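Local structure of inositol-1-monophosphatase (Thermotoga maritima, 2P3N) at residues A[130-140]-A[183-191]; A[91-99]-A[109-117]. The protein hydrolyses the phosphate ester of inositol 1-phosphate and of fructose 1,6-bisphosphate, using magnesium, and works as a homotetramer. All blocks are in the same frame, centred on the assembly; numbering follows the deposited sequence.

Interaction 1: A[130-140]-A[183-191]; sequences FNGERIRVSEN and YVGAGRVDF
Phe130 meets Arg188 across the contact. Ring atom CE2 of Phe130 lies over one face of the Arg188 guanidinium, 3.1 Å from NH2. The two planes are 38° apart, so the groups overlap without stacking flat. Phe130 reaches there because its CG is anti to the backbone N (chi1 -164°). At the ring edge, Phe130 CD2 touches Ala186 CB. The polar end of Arg188 is held elsewhere: NH1 makes a salt bridge with Glu118. Phe130 also opens a type I' turn to Glu133, which joins strands 127-130 and 133-134 at the edge of the large sheet.

Ile135 leans onto the last turn of helix 177-185. Its CD1 lies 3.8 Å from Ala186 CB, and its CG2 is nearly as close to the same methyl. Helix 177-185 closes in a Schellman motif, with Gly187 at positive phi. Extended chain from the large sheet thus runs over the C-terminal end of a helix that leads into strand 191-195 of the second sheet. A CB on Gly187 would crowd Arg136 O, at about 3.1 Å. Next, Val137 CA passes close to Val184 O, though that oxygen's place is doubtful.

Ser138 OG donates to Asp190 OD1 at 2.5 Å, meeting that oxygen nearly end-on to its C-O bond. With chi1 at 78° the hydroxyl sits between the backbone N and the carbonyl carbon, which brings it to Asp190. Asn235 also bonds this hydroxyl, while the other oxygen of Asp190 takes the backbone N of Val147. Asn140 CB then lies 3.2 Å from Asp190 OD1.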
loop_
_atom_site.group_PDB
_atom_site.type_symbol
_atom_site.label_atom_id
_atom_site.label_comp_id
_atom_site.label_asym_id
_atom_site.label_seq_id
_atom_site.Cartn_x
_atom_site.Cartn_y
_atom_site.Cartn_z
ATOM N N PHE A 130 -11.152 9.954 -6.496
ATOM C CA PHE A 130 -9.814 9.485 -6.143
ATOM C C PHE A 130 -10.110 8.214 -5.339
ATOM O O PHE A 130 -10.689 8.290 -4.248
ATOM C CB PHE A 130 -9.139 10.512 -5.233
ATOM C CG PHE A 130 -7.661 10.340 -5.097
ATOM C CD1 PHE A 130 -7.087 9.080 -5.042
ATOM C CD2 PHE A 130 -6.835 11.454 -5.014
ATOM C CE1 PHE A 130 -5.712 8.928 -4.915
ATOM C CE2 PHE A 130 -5.456 11.312 -4.885
ATOM C CZ PHE A 130 -4.894 10.042 -4.838
ATOM N N ASN A 131 -9.734 7.057 -5.884
ATOM C CA ASN A 131 -9.960 5.768 -5.225
ATOM C C ASN A 131 -11.339 5.627 -4.583
ATOM O O ASN A 131 -11.486 4.987 -3.536
ATOM C CB ASN A 131 -8.885 5.489 -4.170
ATOM C CG ASN A 131 -7.521 5.260 -4.778
ATOM O OD1 ASN A 131 -7.399 4.676 -5.849
ATOM N ND2 ASN A 131 -6.487 5.707 -4.092
ATOM N N GLY A 132 -12.343 6.235 -5.206
ATOM C CA GLY A 132 -13.692 6.117 -4.697
ATOM C C GLY A 132 -14.279 7.337 -4.037
ATOM O O GLY A 132 -15.492 7.492 -3.998
ATOM N N GLU A 133 -13.436 8.210 -3.510
ATOM C CA GLU A 133 -13.955 9.393 -2.844
ATOM C C GLU A 133 -13.867 10.651 -3.703
ATOM O O GLU A 133 -13.008 10.771 -4.585
ATOM C CB GLU A 133 -13.227 9.610 -1.515
ATOM C CG GLU A 133 -11.763 9.963 -1.648
ATOM C CD GLU A 133 -11.105 10.150 -0.304
ATOM O OE1 GLU A 133 -11.005 9.145 0.440
ATOM O OE2 GLU A 133 -10.698 11.297 0.003
ATOM N N ARG A 134 -14.759 11.595 -3.426
ATOM C CA ARG A 134 -14.803 12.839 -4.172
ATOM C C ARG A 134 -13.578 13.717 -3.976
ATOM O O ARG A 134 -13.022 13.791 -2.877
ATOM C CB ARG A 134 -16.058 13.636 -3.786
ATOM C CG ARG A 134 -17.374 12.948 -4.113
ATOM C CD ARG A 134 -17.357 12.420 -5.536
ATOM N NE ARG A 134 -16.934 13.441 -6.487
ATOM C CZ ARG A 134 -17.705 14.436 -6.907
ATOM N NH1 ARG A 134 -18.953 14.544 -6.471
ATOM N NH2 ARG A 134 -17.218 15.339 -7.747
ATOM N N ILE A 135 -13.147 14.359 -5.059
ATOM C CA ILE A 135 -12.034 15.301 -5.004
ATOM C C ILE A 135 -12.494 16.593 -5.689
ATOM O O ILE A 135 -13.353 16.569 -6.582
ATOM C CB ILE A 135 -10.734 14.777 -5.698
ATOM C CG1 ILE A 135 -11.030 14.289 -7.112
ATOM C CG2 ILE A 135 -10.091 13.693 -4.850
ATOM C CD1 ILE A 135 -9.772 13.916 -7.899
ATOM N N ARG A 136 -11.942 17.717 -5.241
ATOM C CA ARG A 136 -12.265 19.041 -5.778
ATOM C C ARG A 136 -10.993 19.865 -5.696
ATOM O O ARG A 136 -10.273 19.812 -4.691
ATOM C CB ARG A 136 -13.358 19.709 -4.939
ATOM C CG ARG A 136 -14.656 18.934 -4.907
ATOM C CD ARG A 136 -15.553 19.379 -3.766
ATOM N NE ARG A 136 -16.374 18.263 -3.298
ATOM C CZ ARG A 136 -15.890 17.188 -2.674
ATOM N NH1 ARG A 136 -14.583 17.075 -2.430
ATOM N NH2 ARG A 136 -16.714 16.214 -2.302
ATOM N N VAL A 137 -10.705 20.630 -6.740
ATOM C CA VAL A 137 -9.477 21.406 -6.715
ATOM C C VAL A 137 -9.417 22.354 -5.498
ATOM O O VAL A 137 -10.447 22.677 -4.896
ATOM C CB VAL A 137 -9.270 22.163 -8.048
ATOM C CG1 VAL A 137 -10.357 23.202 -8.241
ATOM C CG2 VAL A 137 -7.863 22.761 -8.074
ATOM N N SER A 138 -8.201 22.765 -5.132
ATOM C CA SER A 138 -7.977 23.623 -3.976
ATOM C C SER A 138 -8.736 24.930 -4.016
ATOM O O SER A 138 -9.197 25.375 -5.066
ATOM C CB SER A 138 -6.487 23.934 -3.808
ATOM O OG SER A 138 -6.062 24.934 -4.716
ATOM N N GLU A 139 -8.848 25.536 -2.840
ATOM C CA GLU A 139 -9.540 26.803 -2.668
ATOM C C GLU A 139 -8.551 27.963 -2.789
ATOM O O GLU A 139 -8.946 29.113 -2.989
ATOM C CB GLU A 139 -10.224 26.843 -1.295
ATOM C CG GLU A 139 -11.487 25.993 -1.175
ATOM C CD GLU A 139 -12.128 26.091 0.210
ATOM O OE1 GLU A 139 -13.277 25.621 0.373
ATOM O OE2 GLU A 139 -11.479 26.636 1.136
ATOM N N ASN A 140 -7.265 27.653 -2.671
ATOM C CA ASN A 140 -6.222 28.662 -2.762
ATOM C C ASN A 140 -6.505 29.706 -3.846
ATOM O O ASN A 140 -6.807 29.371 -4.991
ATOM C CB ASN A 140 -4.882 27.971 -3.016
ATOM C CG ASN A 140 -4.513 26.998 -1.907
ATOM O OD1 ASN A 140 -3.523 26.269 -2.004
ATOM N ND2 ASN A 140 -5.311 26.988 -0.841
ATOM N N TYR A 183 -3.617 15.870 -10.191
ATOM C CA TYR A 183 -3.327 16.336 -8.854
ATOM C C TYR A 183 -4.003 17.672 -8.577
ATOM O O TYR A 183 -4.340 17.965 -7.433
ATOM C CB TYR A 183 -1.815 16.451 -8.650
ATOM C CG TYR A 183 -1.176 15.188 -8.106
ATOM C CD1 TYR A 183 -1.912 13.999 -7.986
ATOM C CD2 TYR A 183 0.162 15.171 -7.728
ATOM C CE1 TYR A 183 -1.324 12.819 -7.503
ATOM C CE2 TYR A 183 0.760 14.006 -7.246
ATOM C CZ TYR A 183 0.015 12.834 -7.139
ATOM O OH TYR A 183 0.615 11.678 -6.685
ATOM N N VAL A 184 -4.204 18.488 -9.610
ATOM C CA VAL A 184 -4.861 19.772 -9.394
ATOM C C VAL A 184 -6.332 19.487 -9.130
ATOM O O VAL A 184 -6.972 20.143 -8.307
ATOM C CB VAL A 184 -4.737 20.743 -10.623
ATOM C CG1 VAL A 184 -3.343 20.666 -11.234
ATOM C CG2 VAL A 184 -5.808 20.445 -11.649
ATOM N N GLY A 185 -6.862 18.492 -9.832
ATOM C CA GLY A 185 -8.253 18.132 -9.649
ATOM C C GLY A 185 -8.499 17.612 -8.247
ATOM O O GLY A 185 -9.603 17.732 -7.731
ATOM N N ALA A 186 -7.467 17.035 -7.628
ATOM C CA ALA A 186 -7.569 16.478 -6.276
ATOM C C ALA A 186 -7.164 17.483 -5.209
ATOM O O ALA A 186 -7.105 17.144 -4.036
ATOM C CB ALA A 186 -6.702 15.228 -6.153
ATOM N N GLY A 187 -6.876 18.713 -5.624
ATOM C CA GLY A 187 -6.486 19.753 -4.684
ATOM C C GLY A 187 -5.041 19.708 -4.197
ATOM O O GLY A 187 -4.605 20.568 -3.430
ATOM N N ARG A 188 -4.286 18.714 -4.644
ATOM C CA ARG A 188 -2.905 18.588 -4.220
ATOM C C ARG A 188 -2.029 19.729 -4.718
ATOM O O ARG A 188 -1.146 20.190 -3.994
ATOM C CB ARG A 188 -2.354 17.239 -4.669
ATOM C CG ARG A 188 -3.156 16.076 -4.111
ATOM C CD ARG A 188 -2.411 14.779 -4.238
ATOM N NE ARG A 188 -3.096 13.724 -3.513
ATOM C CZ ARG A 188 -2.622 12.493 -3.380
ATOM N NH1 ARG A 188 -1.457 12.173 -3.931
ATOM N NH2 ARG A 188 -3.308 11.593 -2.687
ATOM N N VAL A 189 -2.242 20.166 -5.958
ATOM C CA VAL A 189 -1.487 21.296 -6.502
ATOM C C VAL A 189 -2.481 22.347 -6.902
ATOM O O VAL A 189 -3.677 22.065 -7.009
ATOM C CB VAL A 189 -0.639 20.962 -7.747
ATOM C CG1 VAL A 189 0.661 20.312 -7.318
ATOM C CG2 VAL A 189 -1.428 20.091 -8.713
ATOM N N ASP A 190 -1.988 23.557 -7.143
ATOM C CA ASP A 190 -2.863 24.664 -7.489
ATOM C C ASP A 190 -3.007 24.909 -8.979
ATOM O O ASP A 190 -4.049 25.368 -9.440
ATOM C CB ASP A 190 -2.387 25.912 -6.747
ATOM C CG ASP A 190 -2.468 25.739 -5.231
ATOM O OD1 ASP A 190 -3.592 25.553 -4.711
ATOM O OD2 ASP A 190 -1.414 25.772 -4.557
ATOM N N PHE A 191 -1.967 24.587 -9.735
ATOM C CA PHE A 191 -2.021 24.754 -11.177
ATOM C C PHE A 191 -0.903 23.986 -11.858
ATOM O O PHE A 191 0.162 23.761 -11.273
ATOM C CB PHE A 191 -1.970 26.242 -11.551
ATOM C CG PHE A 191 -0.756 26.962 -11.032
ATOM C CD1 PHE A 191 0.484 26.798 -11.640
ATOM C CD2 PHE A 191 -0.852 27.802 -9.925
ATOM C CE1 PHE A 191 1.619 27.460 -11.151
ATOM C CE2 PHE A 191 0.275 28.470 -9.423
ATOM C CZ PHE A 191 1.512 28.299 -10.036
#

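Interaction 2: A[91-99]-A[109-117]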
loop_
_atom_site.group_PDB
_atom_site.type_symbol
_atom_site.label_atom_id
_atom_site.label_comp_id
_atom_site.label_asym_id
_atom_site.label_seq_id
_atom_site.Cartn_x
_atom_site.Cartn_y
_atom_site.Cartn_z
ATOM N N LEU A 91 11.552 5.959 -10.208
ATOM C CA LEU A 91 10.764 6.935 -9.466
ATOM C C LEU A 91 9.300 6.553 -9.573
ATOM O O LEU A 91 8.832 6.137 -10.637
ATOM C CB LEU A 91 10.962 8.337 -10.016
ATOM C CG LEU A 91 12.292 8.956 -9.607
ATOM C CD1 LEU A 91 12.554 10.220 -10.422
ATOM C CD2 LEU A 91 12.258 9.244 -8.120
ATOM N N PRO A 92 8.553 6.690 -8.468
ATOM C CA PRO A 92 7.122 6.350 -8.435
ATOM C C PRO A 92 6.149 7.219 -9.230
ATOM O O PRO A 92 4.995 6.826 -9.425
ATOM C CB PRO A 92 6.807 6.343 -6.938
ATOM C CG PRO A 92 7.801 7.341 -6.377
ATOM C CD PRO A 92 9.061 7.005 -7.118
ATOM N N ASN A 93 6.602 8.377 -9.709
ATOM C CA ASN A 93 5.706 9.265 -10.458
ATOM C C ASN A 93 5.497 8.948 -11.933
ATOM O O ASN A 93 5.951 9.672 -12.819
ATOM C CB ASN A 93 6.127 10.734 -10.307
ATOM C CG ASN A 93 5.885 11.263 -8.908
ATOM O OD1 ASN A 93 6.647 10.982 -7.984
ATOM N ND2 ASN A 93 4.812 12.015 -8.741
ATOM N N PHE A 94 4.801 7.851 -12.184
ATOM C CA PHE A 94 4.468 7.461 -13.541
ATOM C C PHE A 94 3.044 6.924 -13.460
ATOM O O PHE A 94 2.594 6.515 -12.387
ATOM C CB PHE A 94 5.456 6.415 -14.076
ATOM C CG PHE A 94 5.385 5.093 -13.388
ATOM C CD1 PHE A 94 4.543 4.092 -13.864
ATOM C CD2 PHE A 94 6.172 4.835 -12.276
ATOM C CE1 PHE A 94 4.486 2.850 -13.243
ATOM C CE2 PHE A 94 6.122 3.583 -11.641
ATOM C CZ PHE A 94 5.276 2.593 -12.129
ATOM N N SER A 95 2.326 6.952 -14.579
ATOM C CA SER A 95 0.951 6.489 -14.598
ATOM C C SER A 95 0.509 5.980 -15.960
ATOM O O SER A 95 1.248 6.062 -16.946
ATOM C CB SER A 95 0.031 7.628 -14.165
ATOM O OG SER A 95 0.283 8.799 -14.921
ATOM N N ILE A 96 -0.703 5.432 -15.991
ATOM C CA ILE A 96 -1.314 4.928 -17.212
ATOM C C ILE A 96 -2.525 5.815 -17.415
ATOM O O ILE A 96 -3.282 6.056 -16.485
ATOM C CB ILE A 96 -1.821 3.485 -17.078
ATOM C CG1 ILE A 96 -0.727 2.571 -16.519
ATOM C CG2 ILE A 96 -2.240 2.971 -18.439
ATOM C CD1 ILE A 96 -1.193 1.105 -16.398
ATOM N N SER A 97 -2.725 6.300 -18.626
ATOM C CA SER A 97 -3.858 7.171 -18.851
ATOM C C SER A 97 -4.788 6.658 -19.946
ATOM O O SER A 97 -4.342 6.145 -20.977
ATOM C CB SER A 97 -3.358 8.576 -19.180
ATOM O OG SER A 97 -4.381 9.532 -18.986
ATOM N N LEU A 98 -6.091 6.784 -19.687
ATOM C CA LEU A 98 -7.128 6.356 -20.622
ATOM C C LEU A 98 -8.288 7.343 -20.655
ATOM O O LEU A 98 -9.017 7.482 -19.675
ATOM C CB LEU A 98 -7.684 4.975 -20.238
ATOM C CG LEU A 98 -8.686 4.404 -21.250
ATOM C CD1 LEU A 98 -7.978 4.198 -22.597
ATOM C CD2 LEU A 98 -9.245 3.079 -20.761
ATOM N N ALA A 99 -8.452 8.029 -21.782
ATOM C CA ALA A 99 -9.555 8.971 -21.941
ATOM C C ALA A 99 -10.452 8.461 -23.055
ATOM O O ALA A 99 -9.963 7.883 -24.025
ATOM C CB ALA A 99 -9.030 10.362 -22.299
ATOM N N GLY A 109 -12.271 9.994 -18.162
ATOM C CA GLY A 109 -10.833 10.044 -17.994
ATOM C C GLY A 109 -10.395 9.263 -16.769
ATOM O O GLY A 109 -11.064 9.269 -15.740
ATOM N N VAL A 110 -9.282 8.559 -16.875
ATOM C CA VAL A 110 -8.773 7.817 -15.737
ATOM C C VAL A 110 -7.253 7.804 -15.788
ATOM O O VAL A 110 -6.659 7.601 -16.850
ATOM C CB VAL A 110 -9.351 6.376 -15.687
ATOM C CG1 VAL A 110 -9.394 5.786 -17.066
ATOM C CG2 VAL A 110 -8.512 5.508 -14.766
ATOM N N VAL A 111 -6.633 8.086 -14.644
ATOM C CA VAL A 111 -5.174 8.105 -14.521
ATOM C C VAL A 111 -4.836 7.168 -13.364
ATOM O O VAL A 111 -5.405 7.284 -12.279
ATOM C CB VAL A 111 -4.632 9.539 -14.196
ATOM C CG1 VAL A 111 -3.115 9.518 -14.065
ATOM C CG2 VAL A 111 -5.027 10.505 -15.280
ATOM N N HIS A 112 -3.928 6.230 -13.593
ATOM C CA HIS A 112 -3.560 5.291 -12.541
ATOM C C HIS A 112 -2.053 5.200 -12.297
ATOM O O HIS A 112 -1.321 4.629 -13.102
ATOM C CB HIS A 112 -4.125 3.896 -12.848
ATOM C CG HIS A 112 -3.728 2.855 -11.847
ATOM N ND1 HIS A 112 -4.088 2.926 -10.519
ATOM C CD2 HIS A 112 -2.972 1.738 -11.973
ATOM C CE1 HIS A 112 -3.570 1.897 -9.871
ATOM N NE2 HIS A 112 -2.890 1.160 -10.729
ATOM N N ALA A 113 -1.608 5.779 -11.181
ATOM C CA ALA A 113 -0.203 5.752 -10.796
ATOM C C ALA A 113 -0.056 4.476 -9.991
ATOM O O ALA A 113 -0.440 4.411 -8.824
ATOM C CB ALA A 113 0.137 6.957 -9.948
ATOM N N PRO A 114 0.512 3.436 -10.615
ATOM C CA PRO A 114 0.730 2.111 -10.016
ATOM C C PRO A 114 1.530 2.056 -8.716
ATOM O O PRO A 114 1.066 1.502 -7.723
ATOM C CB PRO A 114 1.415 1.331 -11.144
ATOM C CG PRO A 114 0.990 2.070 -12.412
ATOM C CD PRO A 114 1.078 3.500 -11.976
ATOM N N ALA A 115 2.735 2.615 -8.720
ATOM C CA ALA A 115 3.579 2.581 -7.528
ATOM C C ALA A 115 2.995 3.364 -6.363
ATOM O O ALA A 115 3.426 3.201 -5.226
ATOM C CB ALA A 115 4.989 3.109 -7.854
ATOM N N LEU A 116 2.013 4.209 -6.638
ATOM C CA LEU A 116 1.437 5.013 -5.582
ATOM C C LEU A 116 0.075 4.514 -5.155
ATOM O O LEU A 116 -0.425 4.913 -4.111
ATOM C CB LEU A 116 1.305 6.474 -6.039
ATOM C CG LEU A 116 2.542 7.253 -6.494
ATOM C CD1 LEU A 116 2.128 8.678 -6.836
ATOM C CD2 LEU A 116 3.601 7.262 -5.397
ATOM N N ASN A 117 -0.513 3.640 -5.966
ATOM C CA ASN A 117 -1.854 3.122 -5.710
ATOM C C ASN A 117 -2.864 4.270 -5.695
ATOM O O ASN A 117 -3.754 4.341 -4.852
ATOM C CB ASN A 117 -1.900 2.350 -4.395
ATOM C CG ASN A 117 -1.447 0.929 -4.559
ATOM O OD1 ASN A 117 -2.102 0.138 -5.233
ATOM N ND2 ASN A 117 -0.315 0.594 -3.962
HETATM O O HOH W 1 3.083 4.945 -10.082
#
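Water 1 is gripped by three backbone groups. It donates to Pro92 O and to Phe94 O, and accepts from Ala115 N at 2.7 Å. The same water lies over the centre of the Phe94 ring, 3.6 Å above its plane. The ring turns toward the other segment because CG sits between the backbone N and the carbonyl carbon (chi1 67°). Its CE1 atom meets Pro114 CG at 3.7 Å, and CE2 meets Ala115 CB. Phe87 and Trp22 also pack on this ring. Replacing Phe94 by an alanine is likely to open a gap beside Pro114 and Ala115 and to leave the water without its aromatic cover. Nearby, Pro92 CB touches Leu116 CD2 and the methyl of Ala115.

Beyond this end the strands pair. His112 N donates to Ile96 O at 3.0 Å, in the carbonyl plane. Leu98 N gives a straighter bond to Val110 O (165°). Leu98 CB packs on Val110 CG1 on the face toward helix 2-21. On the other face, Val111 CG1 lies 3.6 Å from Ser95 OG, whose polar partner is Ser176. These segments belong to the antiparallel hairpin of strands 95-102 and 105-113, inside the large mixed sheet of the inositol monophosphatase fold.

Interaction 2 lies within the large mixed sheet, and interaction 1 begins at its edge. Their centres are 15 Å apart. They meet at two points: Asn131 ND2 is 3.1 Å from Asn117 O, a probable hydrogen bond, and Tyr183 OH packs against Leu116 CD1 at 3.4 Å. Interaction 2 is the one beside the metal site. The Ser97 side chain is about 8 Å from the bound magnesium ion and about 4 Å from that of Asp79, a magnesium ligand. In interaction 1, the Val189 side chain is about 5 Å from that of Arg172, a probable substrate-binding residue. Both contacts touch the third subunit, where Tyr183 packs on Leu91 of that subunit.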